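Local coordinates for protein acetyl-CoA acetyltransferase A (Ascaris suum, PDB 6BJA) that probably catalyses the transfer of acetyl groups to or from coenzyme A as a thiolase, and is seen here with coenzyme A bound, at residues 286-291 with 299-304; 113-118 with 267-272; 17-22 with 38-43; 23-28 with 124-129. One frame throughout, in Å; residues are numbered along the deposited sequence.

Interaction 1: 286-291 with 299-304; sequences AEAGVE and PALAVK
Ala288 and Ala302 meet in a contact of small apolar side chains with a helix backbone, between the end of strand 280-289 and the helix 298-310 that follows it. The helix lies on one face of the sheet. The two short segments run roughly antiparallel, at 138°, and their axes come within 6.8 Å. The approach is close because the residues in the middle are alanines. Ala288 CB presses on the helix backbone at Ala302 N, 3.6 Å away. It also meets Ala302 CB at 3.8 Å. Two residues back, Ala286 CB lies against Ala302 O at 3.4 Å. This is a contact of a methyl with an oxygen, with no polar bond between strand and helix. The edge of the contact belongs to Leu301. Its CG stands anti to the backbone N (chi1 -165°), which lays the branch along the strand past Ala288. Leu301 CD2 then reaches Val290 CG1 at 3.8 Å, and the two side chains lie alongside each other, running in opposite senses. Ala288 CB lies 4.0 Å from Leu301 CB, at the base of that chain. Glu287 points from the opposite face of the strand, and its OE1 is hydrogen-bonded to Tyr113 OH of the second subunit. On the helix, Pro299 and Val303 turn from the strand and pack on Phe333 of helix 327-337. Val290 lies about 8 Å, side chain to side chain, from Cys383, the predicted proton acceptor. The pair is a strand and its following helix in the C-terminal half of the layered thiolase fold.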
loop_
_atom_site.group_PDB
_atom_site.type_symbol
_atom_site.label_atom_id
_atom_site.label_comp_id
_atom_site.label_asym_id
_atom_site.label_seq_id
_atom_site.Cartn_x
_atom_site.Cartn_y
_atom_site.Cartn_z
ATOM N N ALA A 286 -36.308 -23.055 -2.069
ATOM C CA ALA A 286 -36.997 -21.810 -2.347
ATOM C C ALA A 286 -36.047 -20.657 -2.123
ATOM O O ALA A 286 -35.079 -20.763 -1.352
ATOM C CB ALA A 286 -38.215 -21.674 -1.472
ATOM N N GLU A 287 -36.337 -19.538 -2.786
ATOM C CA GLU A 287 -35.525 -18.349 -2.680
ATOM C C GLU A 287 -36.464 -17.163 -2.561
ATOM O O GLU A 287 -37.505 -17.144 -3.209
ATOM C CB GLU A 287 -34.620 -18.195 -3.899
ATOM C CG GLU A 287 -33.691 -19.396 -4.141
ATOM C CD GLU A 287 -32.970 -19.344 -5.484
ATOM O OE1 GLU A 287 -33.650 -19.355 -6.531
ATOM O OE2 GLU A 287 -31.725 -19.326 -5.497
ATOM N N ALA A 288 -36.098 -16.207 -1.723
ATOM C CA ALA A 288 -36.895 -15.008 -1.511
ATOM C C ALA A 288 -36.030 -13.767 -1.546
ATOM O O ALA A 288 -34.810 -13.823 -1.358
ATOM C CB ALA A 288 -37.620 -15.093 -0.190
ATOM N N GLY A 289 -36.657 -12.634 -1.818
ATOM C CA GLY A 289 -35.945 -11.382 -1.760
ATOM C C GLY A 289 -36.807 -10.239 -1.255
ATOM O O GLY A 289 -37.994 -10.150 -1.574
ATOM N N VAL A 290 -36.167 -9.356 -0.498
ATOM C CA VAL A 290 -36.803 -8.172 0.072
ATOM C C VAL A 290 -35.869 -6.965 -0.052
ATOM O O VAL A 290 -34.793 -7.047 -0.652
ATOM C CB VAL A 290 -37.164 -8.412 1.555
ATOM C CG1 VAL A 290 -38.116 -9.590 1.702
ATOM C CG2 VAL A 290 -35.919 -8.663 2.342
ATOM N N GLU A 291 -36.272 -5.824 0.494
ATOM C CA GLU A 291 -35.385 -4.669 0.569
ATOM C C GLU A 291 -34.067 -5.031 1.248
ATOM O O GLU A 291 -34.066 -5.750 2.246
ATOM C CB GLU A 291 -36.060 -3.535 1.347
ATOM C CG GLU A 291 -37.247 -2.930 0.625
ATOM C CD GLU A 291 -36.844 -2.028 -0.524
ATOM O OE1 GLU A 291 -35.708 -1.513 -0.531
ATOM O OE2 GLU A 291 -37.676 -1.828 -1.421
ATOM N N PRO A 299 -35.450 -14.908 5.360
ATOM C CA PRO A 299 -35.518 -16.370 5.491
ATOM C C PRO A 299 -36.918 -16.918 5.755
ATOM O O PRO A 299 -37.277 -17.927 5.164
ATOM C CB PRO A 299 -34.574 -16.661 6.660
ATOM C CG PRO A 299 -33.556 -15.591 6.561
ATOM C CD PRO A 299 -34.378 -14.343 6.191
ATOM N N ALA A 300 -37.711 -16.265 6.601
ATOM C CA ALA A 300 -39.038 -16.780 6.870
ATOM C C ALA A 300 -39.890 -16.701 5.609
ATOM O O ALA A 300 -40.751 -17.552 5.395
ATOM C CB ALA A 300 -39.708 -16.008 8.010
ATOM N N LEU A 301 -39.635 -15.704 4.763
ATOM C CA LEU A 301 -40.364 -15.586 3.504
ATOM C C LEU A 301 -40.029 -16.749 2.576
ATOM O O LEU A 301 -40.912 -17.346 1.961
ATOM C CB LEU A 301 -40.055 -14.248 2.827
ATOM C CG LEU A 301 -40.994 -13.838 1.704
ATOM C CD1 LEU A 301 -42.430 -13.676 2.221
ATOM C CD2 LEU A 301 -40.486 -12.528 1.098
ATOM N N ALA A 302 -38.753 -17.113 2.519
ATOM C CA ALA A 302 -38.354 -18.239 1.696
ATOM C C ALA A 302 -38.983 -19.527 2.212
ATOM O O ALA A 302 -39.426 -20.368 1.433
ATOM C CB ALA A 302 -36.843 -18.353 1.662
ATOM N N VAL A 303 -39.019 -19.686 3.533
ATOM C CA VAL A 303 -39.584 -20.894 4.134
ATOM C C VAL A 303 -41.098 -20.985 3.890
ATOM O O VAL A 303 -41.611 -22.065 3.618
ATOM C CB VAL A 303 -39.281 -20.942 5.640
ATOM C CG1 VAL A 303 -40.140 -22.005 6.354
ATOM C CG2 VAL A 303 -37.810 -21.192 5.849
ATOM N N LYS A 304 -41.807 -19.863 3.959
ATOM C CA LYS A 304 -43.247 -19.888 3.689
ATOM C C LYS A 304 -43.504 -20.437 2.282
ATOM O O LYS A 304 -44.367 -21.289 2.090
ATOM C CB LYS A 304 -43.854 -18.492 3.865
ATOM C CG LYS A 304 -43.960 -18.108 5.316
ATOM C CD LYS A 304 -44.453 -16.680 5.507
ATOM C CE LYS A 304 -44.366 -16.296 6.957
ATOM N NZ LYS A 304 -45.103 -17.284 7.793
#

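Interaction 2: 113-118 with 267-272; sequences YRRIVV and SGEVVQ
Val270 packs against Arg115 and Ile116, where the first turn of helix 268-274 leans on the start of strand 116-124. The tight part centres on one methyl. Val270 CG2 touches Arg115 CB at 3.6 Å and Ile116 CG1 at 3.7 Å. The Ile116 and Val270 side chains cross at about a right angle. Beside this patch, Ser267 N gives a hydrogen bond of 2.9 Å to Arg115 O, lying in the carbonyl plane. Ser267 is also the N-cap of the helix. Its OG accepts from Val270 N at 3.2 Å, with an N-H...O angle of 169°. The cap therefore helps fix the valine that fills the contact. The outer side is looser. Arg115 bends at chi3 (69°), and its guanidinium lies with one face over Val270 CG2. Arg115 NH1 makes a salt bridge to Glu273, one turn further along the helix. Exposed Glu269 lies at the edge of the same guanidinium, but the modelled approach is too short to be trusted in detail. The carboxylates would be expected to draw the arginine towards the helix. Apolar contact, backbone bond and cap define the join, while the charged groups lie on its more exposed side.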
loop_
_atom_site.group_PDB
_atom_site.type_symbol
_atom_site.label_atom_id
_atom_site.label_comp_id
_atom_site.label_asym_id
_atom_site.label_seq_id
_atom_site.Cartn_x
_atom_site.Cartn_y
_atom_site.Cartn_z
ATOM N N TYR A 113 -28.972 -32.975 -16.736
ATOM C CA TYR A 113 -27.676 -32.630 -17.308
ATOM C C TYR A 113 -26.550 -33.374 -16.617
ATOM O O TYR A 113 -25.623 -33.865 -17.268
ATOM C CB TYR A 113 -27.437 -31.139 -17.202
ATOM C CG TYR A 113 -26.170 -30.641 -17.830
ATOM C CD1 TYR A 113 -25.825 -30.996 -19.131
ATOM C CD2 TYR A 113 -25.347 -29.749 -17.163
ATOM C CE1 TYR A 113 -24.690 -30.509 -19.714
ATOM C CE2 TYR A 113 -24.212 -29.257 -17.738
ATOM C CZ TYR A 113 -23.882 -29.648 -19.024
ATOM O OH TYR A 113 -22.748 -29.160 -19.607
ATOM N N ARG A 114 -26.643 -33.441 -15.292
ATOM C CA ARG A 114 -25.641 -34.133 -14.466
ATOM C C ARG A 114 -26.241 -35.259 -13.644
ATOM O O ARG A 114 -27.440 -35.262 -13.338
ATOM C CB ARG A 114 -24.968 -33.161 -13.494
ATOM C CG ARG A 114 -24.285 -31.998 -14.116
ATOM C CD ARG A 114 -23.248 -32.405 -15.127
ATOM N NE ARG A 114 -22.428 -31.274 -15.530
ATOM C CZ ARG A 114 -21.495 -31.319 -16.468
ATOM N NH1 ARG A 114 -21.242 -32.466 -17.097
ATOM N NH2 ARG A 114 -20.794 -30.242 -16.770
ATOM N N ARG A 115 -25.372 -36.191 -13.250
ATOM C CA ARG A 115 -25.743 -37.292 -12.368
ATOM C C ARG A 115 -25.112 -37.148 -10.991
ATOM O O ARG A 115 -25.687 -37.580 -10.005
ATOM C CB ARG A 115 -25.312 -38.628 -12.969
ATOM C CG ARG A 115 -26.184 -39.125 -14.119
ATOM C CD ARG A 115 -25.425 -40.154 -14.966
ATOM N NE ARG A 115 -25.187 -41.436 -14.298
ATOM C CZ ARG A 115 -26.029 -42.467 -14.322
ATOM N NH1 ARG A 115 -25.727 -43.587 -13.693
ATOM N NH2 ARG A 115 -27.186 -42.377 -14.963
ATOM N N ILE A 116 -23.902 -36.596 -10.950
ATOM C CA ILE A 116 -23.093 -36.553 -9.729
ATOM C C ILE A 116 -22.333 -35.236 -9.667
ATOM O O ILE A 116 -21.591 -34.914 -10.574
ATOM C CB ILE A 116 -22.074 -37.705 -9.669
ATOM C CG1 ILE A 116 -22.783 -39.057 -9.778
ATOM C CG2 ILE A 116 -21.276 -37.626 -8.369
ATOM C CD1 ILE A 116 -21.832 -40.208 -10.074
ATOM N N VAL A 117 -22.510 -34.465 -8.596
ATOM C CA VAL A 117 -21.741 -33.242 -8.458
ATOM C C VAL A 117 -21.289 -33.053 -7.022
ATOM O O VAL A 117 -21.841 -33.676 -6.105
ATOM C CB VAL A 117 -22.538 -31.989 -8.881
ATOM C CG1 VAL A 117 -23.132 -32.139 -10.299
ATOM C CG2 VAL A 117 -23.606 -31.701 -7.918
ATOM N N VAL A 118 -20.276 -32.214 -6.835
ATOM C CA VAL A 118 -19.912 -31.784 -5.495
ATOM C C VAL A 118 -20.198 -30.285 -5.369
ATOM O O VAL A 118 -19.827 -29.485 -6.240
ATOM C CB VAL A 118 -18.434 -32.127 -5.151
ATOM C CG1 VAL A 118 -17.412 -31.356 -5.990
ATOM C CG2 VAL A 118 -18.209 -31.911 -3.634
ATOM N N SER A 267 -27.941 -38.372 -8.447
ATOM C CA SER A 267 -29.293 -38.650 -8.893
ATOM C C SER A 267 -29.797 -39.991 -8.369
ATOM O O SER A 267 -29.009 -40.853 -7.976
ATOM C CB SER A 267 -29.353 -38.640 -10.426
ATOM O OG SER A 267 -28.758 -39.815 -10.940
ATOM N N GLY A 268 -31.114 -40.166 -8.372
ATOM C CA GLY A 268 -31.717 -41.439 -8.026
ATOM C C GLY A 268 -31.187 -42.572 -8.889
ATOM O O GLY A 268 -31.006 -43.691 -8.394
ATOM N N GLU A 269 -30.911 -42.297 -10.164
ATOM C CA GLU A 269 -30.398 -43.333 -11.062
ATOM C C GLU A 269 -29.035 -43.837 -10.587
ATOM O O GLU A 269 -28.803 -45.038 -10.542
ATOM C CB GLU A 269 -30.305 -42.825 -12.504
ATOM C CG GLU A 269 -30.029 -43.928 -13.524
ATOM C CD GLU A 269 -30.146 -43.448 -14.974
ATOM O OE1 GLU A 269 -30.971 -44.014 -15.727
ATOM O OE2 GLU A 269 -29.411 -42.510 -15.362
ATOM N N VAL A 270 -28.146 -42.920 -10.221
ATOM C CA VAL A 270 -26.841 -43.290 -9.676
ATOM C C VAL A 270 -26.976 -44.142 -8.419
ATOM O O VAL A 270 -26.268 -45.142 -8.225
ATOM C CB VAL A 270 -26.011 -42.033 -9.349
ATOM C CG1 VAL A 270 -24.790 -42.376 -8.495
ATOM C CG2 VAL A 270 -25.600 -41.358 -10.623
ATOM N N VAL A 271 -27.860 -43.722 -7.533
ATOM C CA VAL A 271 -28.075 -44.438 -6.297
ATOM C C VAL A 271 -28.525 -45.866 -6.580
ATOM O O VAL A 271 -27.991 -46.811 -6.014
ATOM C CB VAL A 271 -29.102 -43.699 -5.436
ATOM C CG1 VAL A 271 -29.510 -44.521 -4.242
ATOM C CG2 VAL A 271 -28.514 -42.369 -5.001
ATOM N N GLN A 272 -29.489 -46.017 -7.479
ATOM C CA GLN A 272 -30.022 -47.330 -7.806
ATOM C C GLN A 272 -28.945 -48.210 -8.440
ATOM O O GLN A 272 -28.715 -49.346 -8.009
ATOM C CB GLN A 272 -31.228 -47.196 -8.744
ATOM C CG GLN A 272 -32.589 -47.096 -8.040
ATOM C CD GLN A 272 -33.094 -45.662 -7.857
ATOM O OE1 GLN A 272 -33.750 -45.105 -8.743
ATOM N NE2 GLN A 272 -32.808 -45.069 -6.694
#

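Interaction 3: 17-22 with 38-43; sequences VRTPIA and IVVTKE
Val40 of helix 33-48 meets Val17 and Thr19 in the middle of strand 11-23, and its atoms can be followed outwards. Val40 CB is 4.3 Å from Val17 CG2, an apolar contact at the base of the side chain. Next comes CG1, placed anti to the carbonyl carbon (chi1 -68°), which carries it to the strand. There Val40 CG1 touches the methyl Thr19 CG2 at 3.6 Å. It also lies 3.7 Å from the backbone atom Thr19 N, and it reaches the carbonyl carbon of Arg18. The Thr19 and Val40 side chains cross at about a right angle. The valine side chain also packs on Ala260 and Ala262 of the neighbouring strand 257-267, so it sits over two strands at once. Val17 CG2 also comes to Val40 O at 3.6 Å, with Glu43 CB nearby. Thr19 divides its branches. Its CG2 faces the helix, while OG1 donates to Pro20 O at 2.8 Å, approaching from above the carbonyl plane. Thr19 OG1 is also hydrogen-bonded to Ala260 N, so two partners hold the hydroxyl. Arg18 points to the opposite face of the strand. There it forms salt bridges with Glu203 and Asp222 and a cation-pi contact with Phe200. The carboxylate of Glu43 turns from the strand to Arg47. Helix and strand therefore meet through aliphatic carbons and backbone atoms. Arg18, Glu43 and Thr19 OG1 do not find their polar partners across this contact, which is held by dispersion and burial.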
loop_
_atom_site.group_PDB
_atom_site.type_symbol
_atom_site.label_atom_id
_atom_site.label_comp_id
_atom_site.label_asym_id
_atom_site.label_seq_id
_atom_site.Cartn_x
_atom_site.Cartn_y
_atom_site.Cartn_z
ATOM N N VAL A 17 -19.864 -32.986 4.906
ATOM C CA VAL A 17 -18.767 -32.828 5.846
ATOM C C VAL A 17 -18.343 -31.368 5.948
ATOM O O VAL A 17 -18.635 -30.560 5.052
ATOM C CB VAL A 17 -17.532 -33.680 5.465
ATOM C CG1 VAL A 17 -17.885 -35.161 5.445
ATOM C CG2 VAL A 17 -16.971 -33.265 4.135
ATOM N N ARG A 18 -17.672 -31.031 7.050
ATOM C CA ARG A 18 -17.160 -29.678 7.214
ATOM C C ARG A 18 -15.859 -29.664 7.999
ATOM O O ARG A 18 -15.599 -30.555 8.769
ATOM C CB ARG A 18 -18.200 -28.821 7.929
ATOM C CG ARG A 18 -18.438 -29.208 9.395
ATOM C CD ARG A 18 -19.399 -28.250 10.037
ATOM N NE ARG A 18 -19.617 -28.403 11.477
ATOM C CZ ARG A 18 -18.901 -27.816 12.427
ATOM N NH1 ARG A 18 -17.829 -27.106 12.137
ATOM N NH2 ARG A 18 -19.272 -27.935 13.701
ATOM N N THR A 19 -15.041 -28.645 7.800
ATOM C CA THR A 19 -13.934 -28.388 8.693
ATOM C C THR A 19 -14.471 -27.866 10.011
ATOM O O THR A 19 -15.594 -27.351 10.080
ATOM C CB THR A 19 -12.953 -27.353 8.119
ATOM O OG1 THR A 19 -13.613 -26.076 8.064
ATOM C CG2 THR A 19 -12.441 -27.746 6.754
ATOM N N PRO A 20 -13.674 -27.972 11.079
ATOM C CA PRO A 20 -13.923 -27.095 12.212
ATOM C C PRO A 20 -13.825 -25.662 11.714
ATOM O O PRO A 20 -13.134 -25.382 10.716
ATOM C CB PRO A 20 -12.793 -27.406 13.185
ATOM C CG PRO A 20 -12.150 -28.672 12.641
ATOM C CD PRO A 20 -12.360 -28.595 11.168
ATOM N N ILE A 21 -14.487 -24.764 12.414
ATOM C CA ILE A 21 -14.486 -23.353 12.046
ATOM C C ILE A 21 -13.492 -22.632 12.948
ATOM O O ILE A 21 -13.598 -22.717 14.172
ATOM C CB ILE A 21 -15.885 -22.747 12.170
ATOM C CG1 ILE A 21 -16.856 -23.437 11.201
ATOM C CG2 ILE A 21 -15.829 -21.265 11.922
ATOM C CD1 ILE A 21 -18.309 -23.135 11.473
ATOM N N ALA A 22 -12.506 -21.959 12.360
ATOM C CA ALA A 22 -11.464 -21.294 13.137
ATOM C C ALA A 22 -11.732 -19.798 13.251
ATOM O O ALA A 22 -12.429 -19.196 12.415
ATOM C CB ALA A 22 -10.081 -21.542 12.526
ATOM N N ILE A 38 -10.194 -27.987 -0.697
ATOM C CA ILE A 38 -9.666 -29.297 -1.042
ATOM C C ILE A 38 -9.897 -30.295 0.106
ATOM O O ILE A 38 -10.276 -31.454 -0.131
ATOM C CB ILE A 38 -8.167 -29.210 -1.384
ATOM C CG1 ILE A 38 -7.957 -28.399 -2.653
ATOM C CG2 ILE A 38 -7.535 -30.622 -1.535
ATOM C CD1 ILE A 38 -6.545 -27.860 -2.807
ATOM N N VAL A 39 -9.701 -29.860 1.349
ATOM C CA VAL A 39 -9.918 -30.760 2.482
ATOM C C VAL A 39 -11.320 -31.317 2.431
ATOM O O VAL A 39 -11.493 -32.534 2.511
ATOM C CB VAL A 39 -9.681 -30.056 3.826
ATOM C CG1 VAL A 39 -10.134 -30.918 5.019
ATOM C CG2 VAL A 39 -8.228 -29.704 3.973
ATOM N N VAL A 40 -12.333 -30.445 2.313
ATOM C CA VAL A 40 -13.695 -30.950 2.415
ATOM C C VAL A 40 -14.152 -31.650 1.134
ATOM O O VAL A 40 -14.965 -32.573 1.189
ATOM C CB VAL A 40 -14.706 -29.860 2.816
ATOM C CG1 VAL A 40 -14.448 -29.434 4.247
ATOM C CG2 VAL A 40 -14.663 -28.656 1.870
ATOM N N THR A 41 -13.609 -31.255 -0.017
ATOM C CA THR A 41 -13.973 -31.924 -1.247
ATOM C C THR A 41 -13.442 -33.353 -1.245
ATOM O O THR A 41 -14.175 -34.282 -1.549
ATOM C CB THR A 41 -13.443 -31.148 -2.471
ATOM O OG1 THR A 41 -14.066 -29.854 -2.487
ATOM C CG2 THR A 41 -13.765 -31.850 -3.780
ATOM N N LYS A 42 -12.177 -33.516 -0.901
ATOM C CA LYS A 42 -11.602 -34.858 -0.829
ATOM C C LYS A 42 -12.360 -35.713 0.178
ATOM O O LYS A 42 -12.656 -36.875 -0.113
ATOM C CB LYS A 42 -10.122 -34.793 -0.476
ATOM C CG LYS A 42 -9.233 -34.319 -1.618
ATOM C CD LYS A 42 -7.783 -34.313 -1.156
ATOM C CE LYS A 42 -6.854 -34.802 -2.239
ATOM N NZ LYS A 42 -5.456 -34.928 -1.722
ATOM N N GLU A 43 -12.717 -35.160 1.344
ATOM C CA GLU A 43 -13.342 -36.035 2.341
ATOM C C GLU A 43 -14.790 -36.325 1.947
ATOM O O GLU A 43 -15.288 -37.413 2.166
ATOM C CB GLU A 43 -13.264 -35.436 3.749
ATOM C CG GLU A 43 -13.768 -36.396 4.822
ATOM C CD GLU A 43 -12.819 -37.551 5.104
ATOM O OE1 GLU A 43 -11.591 -37.420 4.794
ATOM O OE2 GLU A 43 -13.308 -38.592 5.657
#

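Interaction 4: 23-28 with 124-129; sequences SFRSTL and SMSNAP
Ser126 OG is gripped by two groups: it accepts from Arg25 N at 2.8 Å (N-H...O 156°) and is also hydrogen-bonded to Asp258 OD2. Arg25 returns to the same residue with its side chain. Bent at chi2 (-65°) and chi3, it brings NH1 to Ser126 O, again 2.8 Å. That oxygen lies almost in the guanidinium plane, although the donor is tilted from the carbonyl plane. Water 1 accepts from Arg25 NH1 at 2.8 Å and donates to Asn127 OD1 at 2.9 Å. Residues 23-26 form a type II beta turn, with Arg25 at its third position, where a positive phi (56°) is expected. The turn lies in the loop after strand 11-23, against a 3-10 segment at residues 125-127, on the coenzyme A side of the thiolase fold. The Phe24 side chain is about 5 Å from the bound coenzyme A. Its CE1 meets Met125 O at 3.5 Å, the oxygen near the ring plane, and Arg25 CG stands over the ring centre. Asn127 ND2 donates to Ser124 OG at 2.9 Å. Water 2 links that hydroxyl to Leu28 O.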
loop_
_atom_site.group_PDB
_atom_site.type_symbol
_atom_site.label_atom_id
_atom_site.label_comp_id
_atom_site.label_asym_id
_atom_site.label_seq_id
_atom_site.Cartn_x
_atom_site.Cartn_y
_atom_site.Cartn_z
ATOM N N SER A 23 -11.212 -19.210 14.322
ATOM C CA SER A 23 -11.303 -17.774 14.525
ATOM C C SER A 23 -10.437 -16.985 13.543
ATOM O O SER A 23 -9.544 -17.504 12.880
ATOM C CB SER A 23 -10.902 -17.419 15.948
ATOM O OG SER A 23 -11.779 -18.067 16.850
ATOM N N PHE A 24 -10.726 -15.699 13.449
ATOM C CA PHE A 24 -9.966 -14.801 12.597
ATOM C C PHE A 24 -8.498 -14.707 12.992
ATOM O O PHE A 24 -8.185 -14.470 14.168
ATOM C CB PHE A 24 -10.647 -13.445 12.677
ATOM C CG PHE A 24 -10.061 -12.377 11.809
ATOM C CD1 PHE A 24 -9.976 -12.529 10.428
ATOM C CD2 PHE A 24 -9.674 -11.173 12.365
ATOM C CE1 PHE A 24 -9.476 -11.505 9.630
ATOM C CE2 PHE A 24 -9.178 -10.141 11.575
ATOM C CZ PHE A 24 -9.081 -10.310 10.210
ATOM N N ARG A 25 -7.612 -14.885 12.007
ATOM C CA ARG A 25 -6.166 -14.821 12.207
ATOM C C ARG A 25 -5.727 -15.810 13.280
ATOM O O ARG A 25 -4.892 -15.495 14.123
ATOM C CB ARG A 25 -5.722 -13.407 12.590
ATOM C CG ARG A 25 -6.154 -12.296 11.628
ATOM C CD ARG A 25 -5.514 -12.432 10.269
ATOM N NE ARG A 25 -4.056 -12.460 10.327
ATOM C CZ ARG A 25 -3.260 -12.779 9.311
ATOM N NH1 ARG A 25 -3.761 -13.077 8.113
ATOM N NH2 ARG A 25 -1.942 -12.802 9.492
ATOM N N SER A 26 -6.290 -17.009 13.221
ATOM C CA SER A 26 -5.996 -18.063 14.188
ATOM C C SER A 26 -5.378 -19.277 13.502
ATOM O O SER A 26 -4.560 -19.140 12.589
ATOM C CB SER A 26 -7.287 -18.432 14.929
ATOM O OG SER A 26 -7.021 -19.279 16.042
ATOM N N THR A 27 -5.772 -20.461 13.952
ATOM C CA THR A 27 -5.119 -21.698 13.595
ATOM C C THR A 27 -5.061 -22.002 12.101
ATOM O O THR A 27 -4.101 -22.613 11.633
ATOM C CB THR A 27 -5.828 -22.845 14.321
ATOM O OG1 THR A 27 -5.864 -22.550 15.734
ATOM C CG2 THR A 27 -5.126 -24.176 14.082
ATOM N N LEU A 28 -6.053 -21.544 11.343
ATOM C CA LEU A 28 -6.090 -21.830 9.917
ATOM C C LEU A 28 -5.535 -20.697 9.055
ATOM O O LEU A 28 -5.673 -20.746 7.846
ATOM C CB LEU A 28 -7.523 -22.138 9.467
ATOM C CG LEU A 28 -8.184 -23.351 10.120
ATOM C CD1 LEU A 28 -9.578 -23.515 9.560
ATOM C CD2 LEU A 28 -7.358 -24.619 9.907
ATOM N N SER A 124 -11.777 -18.054 3.629
ATOM C CA SER A 124 -10.679 -17.721 4.521
ATOM C C SER A 124 -10.700 -16.223 4.737
ATOM O O SER A 124 -10.055 -15.461 4.005
ATOM C CB SER A 124 -9.340 -18.142 3.948
ATOM O OG SER A 124 -8.285 -17.824 4.841
ATOM N N MET A 125 -11.435 -15.794 5.745
ATOM C CA MET A 125 -11.532 -14.377 5.991
ATOM C C MET A 125 -10.212 -13.844 6.549
ATOM O O MET A 125 -9.876 -12.671 6.366
ATOM C CB MET A 125 -12.724 -14.098 6.895
ATOM C CG MET A 125 -14.019 -14.575 6.261
ATOM S SD MET A 125 -15.552 -14.325 7.189
ATOM C CE MET A 125 -15.895 -12.562 6.924
ATOM N N SER A 126 -9.421 -14.731 7.155
ATOM C CA SER A 126 -8.085 -14.379 7.612
ATOM C C SER A 126 -7.184 -13.852 6.512
ATOM O O SER A 126 -6.251 -13.109 6.783
ATOM C CB SER A 126 -7.407 -15.593 8.232
ATOM O OG SER A 126 -8.049 -15.975 9.443
ATOM N N ASN A 127 -7.417 -14.300 5.282
ATOM C CA ASN A 127 -6.541 -13.943 4.177
ATOM C C ASN A 127 -7.137 -12.935 3.199
ATOM O O ASN A 127 -6.551 -12.664 2.145
ATOM C CB ASN A 127 -6.138 -15.210 3.446
ATOM C CG ASN A 127 -5.112 -15.976 4.220
ATOM O OD1 ASN A 127 -3.987 -15.510 4.377
ATOM N ND2 ASN A 127 -5.493 -17.134 4.741
ATOM N N ALA A 128 -8.273 -12.346 3.547
ATOM C CA ALA A 128 -8.834 -11.262 2.744
ATOM C C ALA A 128 -7.895 -10.059 2.805
ATOM O O ALA A 128 -7.494 -9.633 3.894
ATOM C CB ALA A 128 -10.200 -10.904 3.263
ATOM N N PRO A 129 -7.533 -9.488 1.648
ATOM C CA PRO A 129 -6.522 -8.433 1.652
ATOM C C PRO A 129 -7.083 -7.033 1.787
ATOM O O PRO A 129 -8.281 -6.862 1.982
ATOM C CB PRO A 129 -5.870 -8.600 0.286
ATOM C CG PRO A 129 -7.054 -8.958 -0.599
ATOM C CD PRO A 129 -7.884 -9.900 0.278
HETATM O O HOH W 1 -2.135 -14.268 6.214
HETATM O O HOH W 2 -8.001 -19.805 6.509
#

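Overall arrangement
Interactions 1, 2 and 3 each set a helix against the same mixed sheet. In interactions 1 and 3 the strands, 280-289 and 11-23, are neighbours, yet the contacts lie on opposite sides of the chain's centre. Interaction 3 is buried, with no exposed residue touching; interactions 1 and 4 are partly buried. Interaction 2, also largely buried, lies further out, with a capped helix start and a charged, more exposed side. It touches interaction 3 where Val118 CG1 meets Thr41 CG2 at 4.3 Å. Interaction 4 differs most: hydrogen bonds and waters hold two loops near the coenzyme A. Its first loop continues directly from segment 17-22, and the two contacts interleave along the chain. Interactions 1, 2 and 4 also touch the second subunit.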